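Local coordinates for protein CCMAN5 (Cellulosimicrobium cellulans, PDB 2XSG) that hydrolyses alpha-mannosidic linkages as a family 92 glycoside hydrolase, an activity that enables mannose-6-phosphate modification of yeast-produced human lysosomal enzymes, at residues His560-Phe571 with Ala594-Glu603; Thr607-Thr616 with Phe687-Asp695. One frame throughout, in Å; residues are numbered along the deposited sequence.

Interaction 1 (His560-Phe571 with Ala594-Glu603); sequences HEAARLGMRHMF and APYLFNYTGE
The Phe-598 ring takes the methyl group of Met-567 over the centre of one face, CE lying 3.6 Å from the ring centroid, and has water 1 in plane at its edge. Its CE1 lies over one face of the Phe-571 ring, though the two rings meet obliquely. Bends at chi2 (-52°) and chi3 (-64°) bring Met-567 CE over Phe-598, with SD farther out in a Met-aromatic contact. CZ of Phe-571 continues the apolar patch onto Ala-594 and Pro-595. Within the catalytic domain, whose clan is that of (alpha/alpha)6-barrel glycosidases, helix 560-570 thus packs against the segment, opening with a 3-10 turn, that leads into helix 604-616. CG2 of Thr-601 packs 3.6 Å from Arg-564 CA and also on Met-567 CG. The Glu-603 carboxylate meets the guanidinium edge of Arg-568, planes 24° apart: NH1 stands 2.8 Å from OE2 and donates an almost straight bond to the syn lone pair of OE1. Arg-564 makes a longer salt bridge, NH1 to Glu-603 OE1 at 3.5 Å, and grips Glu-561 side-on through NE and NH2. With an alanine here, Glu-561 would probably lose its charged mate and Glu-603 one of two. Water 1 links Arg-564 O, Thr-601 OG1 and Glu-603 OE1.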
loop_
_atom_site.group_PDB
_atom_site.type_symbol
_atom_site.label_atom_id
_atom_site.label_comp_id
_atom_site.label_asym_id
_atom_site.label_seq_id
_atom_site.Cartn_x
_atom_site.Cartn_y
_atom_site.Cartn_z
ATOM N N HIS A 560 18.565 -30.683 -0.293
ATOM C CA HIS A 560 19.169 -29.474 -0.805
ATOM C C HIS A 560 19.187 -29.409 -2.330
ATOM O O HIS A 560 18.787 -28.404 -2.922
ATOM C CB HIS A 560 20.581 -29.313 -0.249
ATOM C CG HIS A 560 21.248 -28.050 -0.684
ATOM N ND1 HIS A 560 21.263 -26.906 0.091
ATOM C CD2 HIS A 560 21.936 -27.750 -1.814
ATOM C CE1 HIS A 560 21.929 -25.957 -0.545
ATOM N NE2 HIS A 560 22.343 -26.443 -1.705
ATOM N N GLU A 561 19.651 -30.481 -2.957
ATOM C CA GLU A 561 19.724 -30.524 -4.417
ATOM C C GLU A 561 18.330 -30.376 -5.047
ATOM O O GLU A 561 18.181 -29.705 -6.079
ATOM C CB GLU A 561 20.453 -31.800 -4.905
ATOM C CG GLU A 561 20.690 -31.895 -6.438
ATOM C CD GLU A 561 21.564 -30.770 -7.029
ATOM O OE1 GLU A 561 22.251 -30.029 -6.280
ATOM O OE2 GLU A 561 21.562 -30.631 -8.272
ATOM N N ALA A 562 17.320 -30.986 -4.424
ATOM C CA ALA A 562 15.957 -30.891 -4.937
ATOM C C ALA A 562 15.473 -29.438 -4.885
ATOM O O ALA A 562 14.909 -28.945 -5.862
ATOM C CB ALA A 562 15.009 -31.810 -4.168
ATOM N N ALA A 563 15.713 -28.761 -3.752
ATOM C CA ALA A 563 15.369 -27.327 -3.589
ATOM C C ALA A 563 16.082 -26.458 -4.603
ATOM O O ALA A 563 15.469 -25.559 -5.205
ATOM C CB ALA A 563 15.708 -26.845 -2.192
ATOM N N ARG A 564 17.381 -26.715 -4.767
ATOM C CA ARG A 564 18.245 -25.916 -5.633
ATOM C C ARG A 564 17.747 -25.996 -7.068
ATOM O O ARG A 564 17.665 -24.971 -7.753
ATOM C CB ARG A 564 19.712 -26.370 -5.522
ATOM C CG ARG A 564 20.731 -25.513 -6.326
ATOM C CD ARG A 564 22.120 -26.193 -6.437
ATOM N NE ARG A 564 22.107 -27.306 -7.388
ATOM C CZ ARG A 564 22.188 -27.175 -8.714
ATOM N NH1 ARG A 564 22.315 -25.971 -9.272
ATOM N NH2 ARG A 564 22.145 -28.258 -9.491
ATOM N N LEU A 565 17.384 -27.207 -7.496
ATOM C CA LEU A 565 16.884 -27.432 -8.855
ATOM C C LEU A 565 15.453 -26.882 -9.013
ATOM O O LEU A 565 15.102 -26.362 -10.066
ATOM C CB LEU A 565 16.948 -28.919 -9.215
ATOM C CG LEU A 565 18.350 -29.517 -9.438
ATOM C CD1 LEU A 565 18.284 -31.025 -9.424
ATOM C CD2 LEU A 565 18.956 -29.045 -10.762
ATOM N N GLY A 566 14.641 -26.993 -7.959
ATOM C CA GLY A 566 13.301 -26.383 -7.942
ATOM C C GLY A 566 13.338 -24.871 -8.151
ATOM O O GLY A 566 12.569 -24.314 -8.960
ATOM N N MET A 567 14.245 -24.213 -7.432
ATOM C CA MET A 567 14.410 -22.758 -7.496
ATOM C C MET A 567 14.841 -22.333 -8.875
ATOM O O MET A 567 14.280 -21.400 -9.433
ATOM C CB MET A 567 15.396 -22.271 -6.436
ATOM C CG MET A 567 14.731 -21.867 -5.134
ATOM S SD MET A 567 13.362 -20.671 -5.304
ATOM C CE MET A 567 14.204 -19.247 -5.947
ATOM N N ARG A 568 15.809 -23.049 -9.447
ATOM C CA ARG A 568 16.191 -22.820 -10.831
ATOM C C ARG A 568 15.029 -22.979 -11.814
ATOM O O ARG A 568 14.871 -22.149 -12.692
ATOM C CB ARG A 568 17.402 -23.679 -11.219
ATOM C CG ARG A 568 18.635 -23.362 -10.352
ATOM C CD ARG A 568 19.847 -24.223 -10.675
ATOM N NE ARG A 568 20.371 -23.858 -11.987
ATOM C CZ ARG A 568 21.419 -23.065 -12.206
ATOM N NH1 ARG A 568 22.107 -22.556 -11.208
ATOM N NH2 ARG A 568 21.779 -22.802 -13.445
ATOM N N HIS A 569 14.219 -24.026 -11.660
ATOM C CA HIS A 569 13.042 -24.240 -12.509
ATOM C C HIS A 569 11.974 -23.144 -12.317
ATOM O O HIS A 569 11.354 -22.701 -13.297
ATOM C CB HIS A 569 12.418 -25.611 -12.230
ATOM C CG HIS A 569 11.464 -26.062 -13.291
ATOM N ND1 HIS A 569 11.877 -26.422 -14.555
ATOM C CD2 HIS A 569 10.118 -26.207 -13.281
ATOM C CE1 HIS A 569 10.828 -26.772 -15.279
ATOM N NE2 HIS A 569 9.747 -26.655 -14.529
ATOM N N MET A 570 11.770 -22.718 -11.067
ATOM C CA MET A 570 10.861 -21.595 -10.729
ATOM C C MET A 570 11.107 -20.354 -11.590
ATOM O O MET A 570 10.175 -19.628 -11.956
ATOM C CB MET A 570 11.033 -21.207 -9.263
ATOM C CG MET A 570 10.044 -20.151 -8.761
ATOM S SD MET A 570 8.465 -20.938 -8.421
ATOM C CE MET A 570 7.488 -19.531 -7.902
ATOM N N PHE A 571 12.369 -20.109 -11.904
ATOM C CA PHE A 571 12.749 -18.947 -12.703
ATOM C C PHE A 571 13.172 -19.247 -14.141
ATOM O O PHE A 571 13.774 -18.390 -14.802
ATOM C CB PHE A 571 13.809 -18.131 -11.955
ATOM C CG PHE A 571 13.246 -17.375 -10.818
ATOM C CD1 PHE A 571 12.938 -16.023 -10.953
ATOM C CD2 PHE A 571 12.960 -18.019 -9.617
ATOM C CE1 PHE A 571 12.371 -15.323 -9.892
ATOM C CE2 PHE A 571 12.394 -17.328 -8.562
ATOM C CZ PHE A 571 12.095 -15.981 -8.703
ATOM N N ALA A 594 10.250 -14.793 -3.573
ATOM C CA ALA A 594 10.874 -15.890 -4.350
ATOM C C ALA A 594 12.233 -15.568 -4.974
ATOM O O ALA A 594 13.102 -16.429 -4.994
ATOM C CB ALA A 594 9.930 -16.448 -5.389
ATOM N N PRO A 595 12.426 -14.334 -5.496
ATOM C CA PRO A 595 13.748 -14.017 -6.047
ATOM C C PRO A 595 14.894 -14.081 -5.061
ATOM O O PRO A 595 16.027 -14.299 -5.466
ATOM C CB PRO A 595 13.589 -12.586 -6.566
ATOM C CG PRO A 595 12.111 -12.445 -6.811
ATOM C CD PRO A 595 11.430 -13.295 -5.820
ATOM N N TYR A 596 14.597 -13.908 -3.776
ATOM C CA TYR A 596 15.617 -13.934 -2.739
ATOM C C TYR A 596 15.859 -15.326 -2.148
ATOM O O TYR A 596 16.653 -15.465 -1.217
ATOM C CB TYR A 596 15.272 -12.930 -1.627
ATOM C CG TYR A 596 15.165 -11.499 -2.120
ATOM C CD1 TYR A 596 13.963 -11.005 -2.622
ATOM C CD2 TYR A 596 16.270 -10.644 -2.083
ATOM C CE1 TYR A 596 13.860 -9.691 -3.086
ATOM C CE2 TYR A 596 16.178 -9.335 -2.548
ATOM C CZ TYR A 596 14.973 -8.866 -3.040
ATOM O OH TYR A 596 14.877 -7.568 -3.492
ATOM N N LEU A 597 15.197 -16.354 -2.676
ATOM C CA LEU A 597 15.381 -17.702 -2.114
ATOM C C LEU A 597 16.608 -18.456 -2.623
ATOM O O LEU A 597 16.985 -19.492 -2.069
ATOM C CB LEU A 597 14.109 -18.542 -2.255
ATOM C CG LEU A 597 12.862 -17.870 -1.662
ATOM C CD1 LEU A 597 11.648 -18.782 -1.770
ATOM C CD2 LEU A 597 13.094 -17.443 -0.216
ATOM N N PHE A 598 17.232 -17.937 -3.676
ATOM C CA PHE A 598 18.479 -18.511 -4.166
ATOM C C PHE A 598 19.598 -18.443 -3.126
ATOM O O PHE A 598 20.505 -19.284 -3.148
ATOM C CB PHE A 598 18.903 -17.860 -5.486
ATOM C CG PHE A 598 18.027 -18.217 -6.648
ATOM C CD1 PHE A 598 17.142 -17.273 -7.183
ATOM C CD2 PHE A 598 18.087 -19.488 -7.220
ATOM C CE1 PHE A 598 16.344 -17.579 -8.293
ATOM C CE2 PHE A 598 17.293 -19.809 -8.326
ATOM C CZ PHE A 598 16.410 -18.848 -8.859
ATOM N N ASN A 599 19.518 -17.462 -2.216
ATOM C CA ASN A 599 20.418 -17.364 -1.065
ATOM C C ASN A 599 20.337 -18.621 -0.191
ATOM O O ASN A 599 21.304 -19.005 0.453
ATOM C CB ASN A 599 20.049 -16.159 -0.186
ATOM C CG ASN A 599 20.441 -14.823 -0.793
ATOM O OD1 ASN A 599 21.046 -14.752 -1.862
ATOM N ND2 ASN A 599 20.082 -13.743 -0.101
ATOM N N TYR A 600 19.166 -19.245 -0.167
ATOM C CA TYR A 600 18.933 -20.436 0.649
ATOM C C TYR A 600 19.364 -21.708 -0.045
ATOM O O TYR A 600 19.586 -22.719 0.617
ATOM C CB TYR A 600 17.456 -20.566 1.011
ATOM C CG TYR A 600 16.916 -19.497 1.947
ATOM C CD1 TYR A 600 16.569 -18.225 1.465
ATOM C CD2 TYR A 600 16.715 -19.764 3.304
ATOM C CE1 TYR A 600 16.047 -17.246 2.312
ATOM C CE2 TYR A 600 16.176 -18.774 4.166
ATOM C CZ TYR A 600 15.839 -17.525 3.647
ATOM O OH TYR A 600 15.333 -16.534 4.460
ATOM N N THR A 601 19.473 -21.673 -1.373
ATOM C CA THR A 601 19.908 -22.850 -2.122
ATOM C C THR A 601 21.375 -22.791 -2.498
ATOM O O THR A 601 21.806 -23.530 -3.385
ATOM C CB THR A 601 19.114 -23.050 -3.435
ATOM O OG1 THR A 601 19.221 -21.871 -4.248
ATOM C CG2 THR A 601 17.648 -23.381 -3.144
ATOM N N GLY A 602 22.126 -21.910 -1.837
ATOM C CA GLY A 602 23.575 -21.771 -2.054
ATOM C C GLY A 602 23.931 -21.089 -3.359
ATOM O O GLY A 602 25.044 -21.242 -3.881
ATOM N N GLU A 603 22.994 -20.324 -3.911
ATOM C CA GLU A 603 23.268 -19.628 -5.177
ATOM C C GLU A 603 22.934 -18.142 -5.071
ATOM O O GLU A 603 22.066 -17.638 -5.788
ATOM C CB GLU A 603 22.545 -20.315 -6.347
ATOM C CG GLU A 603 22.973 -21.779 -6.536
ATOM C CD GLU A 603 22.619 -22.315 -7.899
ATOM O OE1 GLU A 603 21.466 -22.749 -8.087
ATOM O OE2 GLU A 603 23.489 -22.289 -8.793
HETATM O O HOH W 1 19.012 -22.637 -6.811
#

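Interaction 2 (Thr607-Thr616 with Phe687-Asp695); sequences TQKWARAIYT and FQVGSPFFD
Segment 607-616 of helix 604-616 comes closest to segment 687-695 where Gln-608 faces Ser-691, their CA atoms 4.7 Å apart, just after strand 686-689 ends at Val-689. The contact joins a helix of the barrel domain to the link between the three-stranded sheet containing 686-689 and the mixed sheet that contains 696-700. Gly-690, with no side chain, lets the backbone lie close to Ala-611. Its carbonyl O lies 3.4 Å from CG of Gln-608 and is buried without a polar partner. Ser-691 CB packs on the helix at 3.3 Å from Gln-608 O. With OG anti to the backbone N (chi1 179°), the serine hydroxyl accepts from water 3 (2.8 Å) and also bonds to Phe-719 O. The same water receives NH1 of Arg-612 at 2.9 Å and donates to Pro-692 O. Gln-608 uses its NE2 for water 2, which bridges to Val-689 O, whereas its OE1 is taken by Val-721 N. Farther along the helix, Thr-616 sets CG2 over one face of the Phe-693 ring, 3.7 Å from the centroid and 22° off the normal, a CH-pi contact, while CB of Tyr-615 touches CZ of that ring. Behind this methyl, OG1 of Thr-616 accepts from Arg-612 NE and donates to Arg-612 O at 2.6 Å, reaching that carbonyl from the opposite face to Thr-616 N.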
loop_
_atom_site.group_PDB
_atom_site.type_symbol
_atom_site.label_atom_id
_atom_site.label_comp_id
_atom_site.label_asym_id
_atom_site.label_seq_id
_atom_site.Cartn_x
_atom_site.Cartn_y
_atom_site.Cartn_z
ATOM N N THR A 607 20.105 -14.688 -6.873
ATOM C CA THR A 607 19.268 -13.726 -6.156
ATOM C C THR A 607 19.646 -12.309 -6.598
ATOM O O THR A 607 18.783 -11.509 -6.976
ATOM C CB THR A 607 19.370 -13.932 -4.621
ATOM O OG1 THR A 607 18.507 -15.012 -4.234
ATOM C CG2 THR A 607 18.954 -12.665 -3.832
ATOM N N GLN A 608 20.945 -12.031 -6.621
ATOM C CA GLN A 608 21.444 -10.736 -7.073
ATOM C C GLN A 608 20.993 -10.419 -8.488
ATOM O O GLN A 608 20.503 -9.318 -8.752
ATOM C CB GLN A 608 22.968 -10.695 -6.981
ATOM C CG GLN A 608 23.459 -10.779 -5.548
ATOM C CD GLN A 608 24.782 -11.510 -5.422
ATOM O OE1 GLN A 608 25.662 -11.394 -6.282
ATOM N NE2 GLN A 608 24.930 -12.262 -4.345
ATOM N N LYS A 609 21.148 -11.384 -9.390
ATOM C CA LYS A 609 20.708 -11.212 -10.775
ATOM C C LYS A 609 19.228 -10.873 -10.854
ATOM O O LYS A 609 18.839 -9.882 -11.489
ATOM C CB LYS A 609 20.986 -12.469 -11.611
ATOM C CG LYS A 609 20.662 -12.296 -13.113
ATOM C CD LYS A 609 20.782 -13.601 -13.944
ATOM C CE LYS A 609 19.735 -14.627 -13.494
ATOM N NZ LYS A 609 19.681 -15.819 -14.376
ATOM N N TRP A 610 18.409 -11.701 -10.214
ATOM C CA TRP A 610 16.959 -11.556 -10.298
ATOM C C TRP A 610 16.427 -10.311 -9.625
ATOM O O TRP A 610 15.491 -9.686 -10.142
ATOM C CB TRP A 610 16.249 -12.816 -9.779
ATOM C CG TRP A 610 16.313 -13.893 -10.816
ATOM C CD1 TRP A 610 17.033 -15.062 -10.761
ATOM C CD2 TRP A 610 15.684 -13.863 -12.106
ATOM N NE1 TRP A 610 16.859 -15.770 -11.932
ATOM C CE2 TRP A 610 16.034 -15.058 -12.768
ATOM C CE3 TRP A 610 14.825 -12.953 -12.751
ATOM C CZ2 TRP A 610 15.569 -15.364 -14.047
ATOM C CZ3 TRP A 610 14.368 -13.254 -14.026
ATOM C CH2 TRP A 610 14.739 -14.451 -14.658
ATOM N N ALA A 611 17.026 -9.945 -8.489
ATOM C CA ALA A 611 16.683 -8.688 -7.810
ATOM C C ALA A 611 16.954 -7.484 -8.714
ATOM O O ALA A 611 16.067 -6.651 -8.926
ATOM C CB ALA A 611 17.422 -8.551 -6.490
ATOM N N ARG A 612 18.157 -7.406 -9.274
ATOM C CA ARG A 612 18.465 -6.307 -10.180
ATOM C C ARG A 612 17.564 -6.325 -11.427
ATOM O O ARG A 612 17.113 -5.266 -11.877
ATOM C CB ARG A 612 19.956 -6.288 -10.553
ATOM C CG ARG A 612 20.379 -5.083 -11.390
ATOM C CD ARG A 612 20.355 -3.773 -10.618
ATOM N NE ARG A 612 20.461 -2.599 -11.495
ATOM C CZ ARG A 612 21.386 -1.643 -11.386
ATOM N NH1 ARG A 612 22.299 -1.683 -10.422
ATOM N NH2 ARG A 612 21.374 -0.606 -12.227
ATOM N N ALA A 613 17.277 -7.519 -11.952
ATOM C CA ALA A 613 16.515 -7.669 -13.209
ATOM C C ALA A 613 15.029 -7.300 -13.090
ATOM O O ALA A 613 14.496 -6.494 -13.878
ATOM C CB ALA A 613 16.670 -9.103 -13.762
ATOM N N ILE A 614 14.359 -7.899 -12.108
ATOM C CA ILE A 614 12.929 -7.653 -11.892
ATOM C C ILE A 614 12.674 -6.170 -11.657
ATOM O O ILE A 614 11.713 -5.608 -12.179
ATOM C CB ILE A 614 12.365 -8.506 -10.714
ATOM C CG1 ILE A 614 12.404 -10.001 -11.065
ATOM C CG2 ILE A 614 10.871 -8.130 -10.388
ATOM C CD1 ILE A 614 12.303 -10.943 -9.850
ATOM N N TYR A 615 13.532 -5.533 -10.877
ATOM C CA TYR A 615 13.238 -4.161 -10.430
ATOM C C TYR A 615 13.810 -3.061 -11.326
ATOM O O TYR A 615 13.330 -1.935 -11.282
ATOM C CB TYR A 615 13.674 -3.949 -8.981
ATOM C CG TYR A 615 12.859 -4.756 -8.015
ATOM C CD1 TYR A 615 11.637 -4.279 -7.552
ATOM C CD2 TYR A 615 13.302 -6.008 -7.578
ATOM C CE1 TYR A 615 10.864 -5.013 -6.676
ATOM C CE2 TYR A 615 12.541 -6.760 -6.693
ATOM C CZ TYR A 615 11.315 -6.252 -6.238
ATOM O OH TYR A 615 10.553 -6.987 -5.358
ATOM N N THR A 616 14.821 -3.378 -12.140
ATOM C CA THR A 616 15.471 -2.317 -12.920
ATOM C C THR A 616 15.677 -2.630 -14.401
ATOM O O THR A 616 16.180 -1.778 -15.122
ATOM C CB THR A 616 16.823 -1.876 -12.336
ATOM O OG1 THR A 616 17.825 -2.850 -12.643
ATOM C CG2 THR A 616 16.746 -1.688 -10.838
ATOM N N PHE A 687 16.839 -9.920 7.386
ATOM C CA PHE A 687 16.684 -9.428 6.019
ATOM C C PHE A 687 17.672 -10.144 5.139
ATOM O O PHE A 687 18.798 -10.385 5.567
ATOM C CB PHE A 687 16.879 -7.917 5.949
ATOM C CG PHE A 687 15.870 -7.169 6.748
ATOM C CD1 PHE A 687 14.636 -6.858 6.198
ATOM C CD2 PHE A 687 16.124 -6.823 8.070
ATOM C CE1 PHE A 687 13.680 -6.202 6.937
ATOM C CE2 PHE A 687 15.158 -6.152 8.836
ATOM C CZ PHE A 687 13.942 -5.835 8.256
ATOM N N GLN A 688 17.232 -10.512 3.935
ATOM C CA GLN A 688 18.098 -11.151 2.955
ATOM C C GLN A 688 18.786 -10.128 2.048
ATOM O O GLN A 688 18.155 -9.157 1.587
ATOM C CB GLN A 688 17.313 -12.166 2.109
ATOM C CG GLN A 688 16.849 -13.423 2.898
ATOM C CD GLN A 688 18.004 -14.353 3.241
ATOM O OE1 GLN A 688 18.932 -14.538 2.435
ATOM N NE2 GLN A 688 17.962 -14.943 4.442
ATOM N N VAL A 689 20.067 -10.388 1.768
ATOM C CA VAL A 689 20.886 -9.537 0.916
ATOM C C VAL A 689 20.524 -9.767 -0.546
ATOM O O VAL A 689 20.396 -10.918 -0.991
ATOM C CB VAL A 689 22.392 -9.792 1.146
ATOM C CG1 VAL A 689 23.234 -9.135 0.053
ATOM C CG2 VAL A 689 22.807 -9.267 2.522
ATOM N N GLY A 690 20.335 -8.669 -1.281
ATOM C CA GLY A 690 20.058 -8.733 -2.721
ATOM C C GLY A 690 21.160 -8.099 -3.552
ATOM O O GLY A 690 22.336 -8.442 -3.395
ATOM N N SER A 691 20.771 -7.169 -4.421
ATOM C CA SER A 691 21.708 -6.440 -5.268
ATOM C C SER A 691 21.492 -4.934 -5.113
ATOM O O SER A 691 20.726 -4.337 -5.879
ATOM C CB SER A 691 21.535 -6.877 -6.729
ATOM O OG SER A 691 22.417 -6.178 -7.600
ATOM N N PRO A 692 22.150 -4.308 -4.110
ATOM C CA PRO A 692 21.969 -2.863 -3.910
ATOM C C PRO A 692 22.189 -2.090 -5.209
ATOM O O PRO A 692 23.182 -2.336 -5.905
ATOM C CB PRO A 692 23.047 -2.477 -2.879
ATOM C CG PRO A 692 23.606 -3.739 -2.339
ATOM C CD PRO A 692 23.090 -4.914 -3.144
ATOM N N PHE A 693 21.277 -1.166 -5.524
ATOM C CA PHE A 693 21.292 -0.452 -6.811
ATOM C C PHE A 693 22.318 0.658 -6.889
ATOM O O PHE A 693 22.805 0.953 -7.970
ATOM C CB PHE A 693 19.946 0.226 -7.131
ATOM C CG PHE A 693 18.753 -0.689 -7.174
ATOM C CD1 PHE A 693 18.871 -2.069 -7.024
ATOM C CD2 PHE A 693 17.497 -0.143 -7.426
ATOM C CE1 PHE A 693 17.756 -2.877 -7.077
ATOM C CE2 PHE A 693 16.371 -0.942 -7.473
ATOM C CZ PHE A 693 16.498 -2.315 -7.304
ATOM N N PHE A 694 22.598 1.305 -5.762
ATOM C CA PHE A 694 23.304 2.591 -5.778
ATOM C C PHE A 694 24.690 2.538 -5.148
ATOM O O PHE A 694 24.960 1.701 -4.278
ATOM C CB PHE A 694 22.449 3.668 -5.106
ATOM C CG PHE A 694 21.064 3.799 -5.699
ATOM C CD1 PHE A 694 20.889 4.184 -7.018
ATOM C CD2 PHE A 694 19.940 3.534 -4.941
ATOM C CE1 PHE A 694 19.603 4.301 -7.566
ATOM C CE2 PHE A 694 18.654 3.648 -5.482
ATOM C CZ PHE A 694 18.490 4.038 -6.785
ATOM N N ASP A 695 25.561 3.437 -5.596
ATOM C CA ASP A 695 26.932 3.520 -5.090
ATOM C C ASP A 695 26.962 3.681 -3.574
ATOM O O ASP A 695 27.762 3.045 -2.905
ATOM C CB ASP A 695 27.694 4.669 -5.762
ATOM C CG ASP A 695 27.767 4.506 -7.253
ATOM O OD1 ASP A 695 26.686 4.411 -7.872
ATOM O OD2 ASP A 695 28.897 4.458 -7.799
HETATM O O HOH W 2 22.625 -12.396 -2.429
HETATM O O HOH W 3 22.973 -3.489 -8.222
#

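Overall arrangement
Along the chain the two interactions lie in series, neither nested nor crossed. Interaction 1 closes first, drawing helix 560-570 and segment 594-603 together around an irregular loop of 22 residues that carries the calcium ligands Asn-588 and Glu-589. The chain then passes directly into helix 604-616, which opens interaction 2; this larger loop, of 70 residues, contains Asp-662, which also binds the calcium, and helix 665-675 before returning along strand 686-689. The contacts touch each other: Pro-595 O and Thr-607 OG1 are probably hydrogen-bonded, as are Asn-599 ND2 and Gln-688 OE1. Segment 594-603 is thereby tied to both elements of interaction 2, connecting helix 560-570 with helix 604-616 and strand 686-689.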